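Local structure of oxidoreductase, zinc-binding dehydrogenase family (Myxococcus xanthus, 5K1S) at residues 185-197 / 252-264. The protein is a zinc-binding medium-chain reductase, AibC, that takes part in an alternative route for making isovaleryl coenzyme A. Residues are numbered along the deposited sequence; the frame is centred on the assembly and turned at random.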
loop_
_atom_site.group_PDB
_atom_site.type_symbol
_atom_site.label_atom_id
_atom_site.label_comp_id
_atom_site.label_asym_id
_atom_site.label_seq_id
_atom_site.Cartn_x
_atom_site.Cartn_y
_atom_site.Cartn_z
ATOM N N GLU A 185 8.433 16.728 -5.648
ATOM C CA GLU A 185 7.894 15.521 -6.248
ATOM C C GLU A 185 6.775 15.861 -7.230
ATOM O O GLU A 185 6.150 16.922 -7.160
ATOM C CB GLU A 185 7.366 14.571 -5.172
ATOM C CG GLU A 185 8.452 13.861 -4.380
ATOM C CD GLU A 185 7.888 12.995 -3.270
ATOM O OE1 GLU A 185 6.872 13.390 -2.663
ATOM O OE2 GLU A 185 8.459 11.914 -3.007
ATOM N N THR A 186 6.533 14.937 -8.154
ATOM C CA THR A 186 5.442 15.045 -9.112
ATOM C C THR A 186 4.286 14.174 -8.640
ATOM O O THR A 186 4.474 12.984 -8.363
ATOM C CB THR A 186 5.892 14.619 -10.509
ATOM O OG1 THR A 186 6.471 13.309 -10.448
ATOM C CG2 THR A 186 6.917 15.597 -11.066
ATOM N N VAL A 187 3.098 14.766 -8.549
ATOM C CA VAL A 187 1.926 14.111 -7.980
ATOM C C VAL A 187 0.905 13.888 -9.086
ATOM O O VAL A 187 0.572 14.818 -9.832
ATOM C CB VAL A 187 1.318 14.943 -6.837
ATOM C CG1 VAL A 187 0.160 14.193 -6.189
ATOM C CG2 VAL A 187 2.384 15.289 -5.806
ATOM N N LEU A 188 0.407 12.661 -9.184
ATOM C CA LEU A 188 -0.681 12.320 -10.088
ATOM C C LEU A 188 -1.972 12.219 -9.288
ATOM O O LEU A 188 -2.015 11.541 -8.256
ATOM C CB LEU A 188 -0.403 11.001 -10.810
ATOM C CG LEU A 188 -1.523 10.475 -11.711
ATOM C CD1 LEU A 188 -1.807 11.450 -12.843
ATOM C CD2 LEU A 188 -1.165 9.103 -12.258
ATOM N N ILE A 189 -3.017 12.893 -9.759
ATOM C CA ILE A 189 -4.312 12.898 -9.090
ATOM C C ILE A 189 -5.369 12.503 -10.110
ATOM O O ILE A 189 -5.487 13.138 -11.165
ATOM C CB ILE A 189 -4.642 14.269 -8.474
ATOM C CG1 ILE A 189 -3.541 14.691 -7.494
ATOM C CG2 ILE A 189 -5.998 14.220 -7.771
ATOM C CD1 ILE A 189 -3.706 16.097 -6.939
ATOM N N THR A 190 -6.128 11.459 -9.800
ATOM C CA THR A 190 -7.287 11.070 -10.587
ATOM C C THR A 190 -8.548 11.645 -9.955
ATOM O O THR A 190 -8.582 11.968 -8.764
ATOM C CB THR A 190 -7.399 9.547 -10.690
ATOM O OG1 THR A 190 -7.685 8.994 -9.399
ATOM C CG2 THR A 190 -6.101 8.948 -11.218
ATOM N N GLY A 191 -9.590 11.772 -10.769
ATOM C CA GLY A 191 -10.813 12.407 -10.296
ATOM C C GLY A 191 -10.567 13.766 -9.682
ATOM O O GLY A 191 -11.233 14.145 -8.711
ATOM N N ALA A 192 -9.608 14.515 -10.232
ATOM C CA ALA A 192 -9.227 15.790 -9.637
ATOM C C ALA A 192 -10.394 16.767 -9.594
ATOM O O ALA A 192 -10.429 17.651 -8.730
ATOM C CB ALA A 192 -8.058 16.397 -10.411
ATOM N N SER A 193 -11.354 16.631 -10.510
ATOM C CA SER A 193 -12.486 17.548 -10.560
ATOM C C SER A 193 -13.436 17.383 -9.380
ATOM O O SER A 193 -14.312 18.234 -9.191
ATOM C CB SER A 193 -13.253 17.355 -11.869
ATOM O OG SER A 193 -13.643 16.004 -12.035
ATOM N N GLY A 194 -13.288 16.325 -8.587
ATOM C CA GLY A 194 -14.155 16.100 -7.453
ATOM C C GLY A 194 -13.782 16.948 -6.249
ATOM O O GLY A 194 -12.817 17.712 -6.249
ATOM N N GLY A 195 -14.581 16.794 -5.190
ATOM C CA GLY A 195 -14.341 17.557 -3.975
ATOM C C GLY A 195 -13.010 17.219 -3.332
ATOM O O GLY A 195 -12.252 18.109 -2.937
ATOM N N VAL A 196 -12.709 15.924 -3.213
ATOM C CA VAL A 196 -11.420 15.510 -2.667
ATOM C C VAL A 196 -10.291 15.923 -3.602
ATOM O O VAL A 196 -9.237 16.392 -3.156
ATOM C CB VAL A 196 -11.411 13.991 -2.411
ATOM C CG1 VAL A 196 -10.037 13.533 -1.923
ATOM C CG2 VAL A 196 -12.483 13.612 -1.402
ATOM N N GLY A 197 -10.490 15.751 -4.909
ATOM C CA GLY A 197 -9.434 16.068 -5.856
ATOM C C GLY A 197 -9.030 17.528 -5.808
ATOM O O GLY A 197 -7.844 17.855 -5.717
ATOM N N GLY A 252 7.934 9.222 -15.218
ATOM C CA GLY A 252 6.848 8.819 -14.349
ATOM C C GLY A 252 6.637 9.813 -13.226
ATOM O O GLY A 252 7.240 10.890 -13.176
ATOM N N VAL A 253 5.759 9.436 -12.302
ATOM C CA VAL A 253 5.436 10.275 -11.156
ATOM C C VAL A 253 5.979 9.624 -9.892
ATOM O O VAL A 253 6.187 8.408 -9.820
ATOM C CB VAL A 253 3.920 10.534 -11.030
ATOM C CG1 VAL A 253 3.420 11.336 -12.222
ATOM C CG2 VAL A 253 3.157 9.224 -10.901
ATOM N N ASP A 254 6.216 10.459 -8.878
ATOM C CA ASP A 254 6.714 9.965 -7.601
ATOM C C ASP A 254 5.590 9.386 -6.751
ATOM O O ASP A 254 5.768 8.349 -6.103
ATOM C CB ASP A 254 7.423 11.090 -6.845
ATOM C CG ASP A 254 8.603 11.654 -7.611
ATOM O OD1 ASP A 254 8.404 12.602 -8.398
ATOM O OD2 ASP A 254 9.730 11.149 -7.424
ATOM N N VAL A 255 4.431 10.042 -6.743
ATOM C CA VAL A 255 3.287 9.612 -5.950
ATOM C C VAL A 255 2.022 9.846 -6.762
ATOM O O VAL A 255 1.966 10.736 -7.615
ATOM C CB VAL A 255 3.222 10.356 -4.594
ATOM C CG1 VAL A 255 3.195 11.860 -4.810
ATOM C CG2 VAL A 255 2.014 9.909 -3.775
ATOM N N ALA A 256 1.001 9.033 -6.493
ATOM C CA ALA A 256 -0.283 9.143 -7.170
ATOM C C ALA A 256 -1.403 9.102 -6.141
ATOM O O ALA A 256 -1.388 8.265 -5.234
ATOM C CB ALA A 256 -0.470 8.022 -8.197
ATOM N N VAL A 257 -2.365 10.007 -6.287
ATOM C CA VAL A 257 -3.546 10.057 -5.433
ATOM C C VAL A 257 -4.684 9.428 -6.229
ATOM O O VAL A 257 -5.265 10.062 -7.116
ATOM C CB VAL A 257 -3.874 11.489 -5.005
ATOM C CG1 VAL A 257 -5.114 11.516 -4.124
ATOM C CG2 VAL A 257 -2.686 12.108 -4.280
ATOM N N GLU A 258 -5.009 8.177 -5.912
ATOM C CA GLU A 258 -6.008 7.417 -6.663
ATOM C C GLU A 258 -7.368 7.610 -6.003
ATOM O O GLU A 258 -7.720 6.902 -5.057
ATOM C CB GLU A 258 -5.623 5.944 -6.730
ATOM C CG GLU A 258 -6.621 5.076 -7.484
ATOM C CD GLU A 258 -6.809 5.510 -8.928
ATOM O OE1 GLU A 258 -6.057 5.027 -9.801
ATOM O OE2 GLU A 258 -7.706 6.339 -9.188
ATOM N N ILE A 259 -8.136 8.572 -6.509
ATOM C CA ILE A 259 -9.484 8.823 -6.005
ATOM C C ILE A 259 -10.515 7.985 -6.747
ATOM O O ILE A 259 -11.443 7.449 -6.138
ATOM C CB ILE A 259 -9.809 10.327 -6.108
ATOM C CG1 ILE A 259 -8.832 11.147 -5.261
ATOM C CG2 ILE A 259 -11.251 10.594 -5.672
ATOM C CD1 ILE A 259 -8.939 12.645 -5.474
ATOM N N VAL A 260 -10.377 7.873 -8.070
ATOM C CA VAL A 260 -11.350 7.124 -8.860
ATOM C C VAL A 260 -11.363 5.662 -8.433
ATOM O O VAL A 260 -12.416 5.099 -8.113
ATOM C CB VAL A 260 -11.048 7.271 -10.362
ATOM C CG1 VAL A 260 -12.036 6.465 -11.190
ATOM C CG2 VAL A 260 -11.081 8.739 -10.771
ATOM N N GLY A 261 -10.195 5.026 -8.432
ATOM C CA GLY A 261 -10.092 3.629 -8.060
ATOM C C GLY A 261 -9.912 2.704 -9.247
ATOM O O GLY A 261 -9.001 2.889 -10.059
ATOM N N SER A 262 -10.800 1.711 -9.366
ATOM C CA SER A 262 -10.615 0.648 -10.350
ATOM C C SER A 262 -10.555 1.193 -11.772
ATOM O O SER A 262 -9.795 0.685 -12.606
ATOM C CB SER A 262 -11.746 -0.376 -10.224
ATOM O OG SER A 262 -13.015 0.240 -10.361
ATOM N N ALA A 263 -11.345 2.224 -12.074
ATOM C CA ALA A 263 -11.472 2.676 -13.456
ATOM C C ALA A 263 -10.136 3.151 -14.018
ATOM O O ALA A 263 -9.850 2.954 -15.205
ATOM C CB ALA A 263 -12.516 3.786 -13.552
ATOM N N THR A 264 -9.306 3.778 -13.186
ATOM C CA THR A 264 -8.037 4.345 -13.628
ATOM C C THR A 264 -6.826 3.641 -13.031
ATOM O O THR A 264 -5.693 4.025 -13.340
ATOM C CB THR A 264 -7.972 5.834 -13.271
ATOM O OG1 THR A 264 -7.949 5.986 -11.846
ATOM C CG2 THR A 264 -9.169 6.583 -13.834
#
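I259 lays its CD1 methyl against the start of helix 195-206, 3.5 Å from G197 CA; V196 CG1 touches it too. Beside it, T190 OG1 donates a hydrogen bond to E258 OE2 at 2.7 Å and accepts from I259 N; chi1 at 67° sets OG1 between its own backbone N and carbonyl carbon. G261 N reaches the same OE2 from the opposite face of the carboxylate. E258 OE1 also bonds T268 OG1. An uncharged glutamine here, with its NH2 at the place of OE2, would probably leave G261 N without its acceptor and T190 OG1 without the one it donates to. At the other end, D254 OD1 takes T186 N and, at 2.9 Å, T186 OG1, from opposite faces of its plane. Between these ends the strands pair in parallel, L188 N bonding V255 O and T190 N bonding V257 O. V187 and V255 lie side by side on one face; L188 and A256 pack on the other. The glycine-rich turn G191-G194 is typical of dinucleotide-binding Rossmann folds, consistent with NADP binding. Strand 210-215 flanks 186-190, and strand 276-280 flanks 253-258. Helix 195-206 packs against I189, and helix 240-247 against L188 and V253.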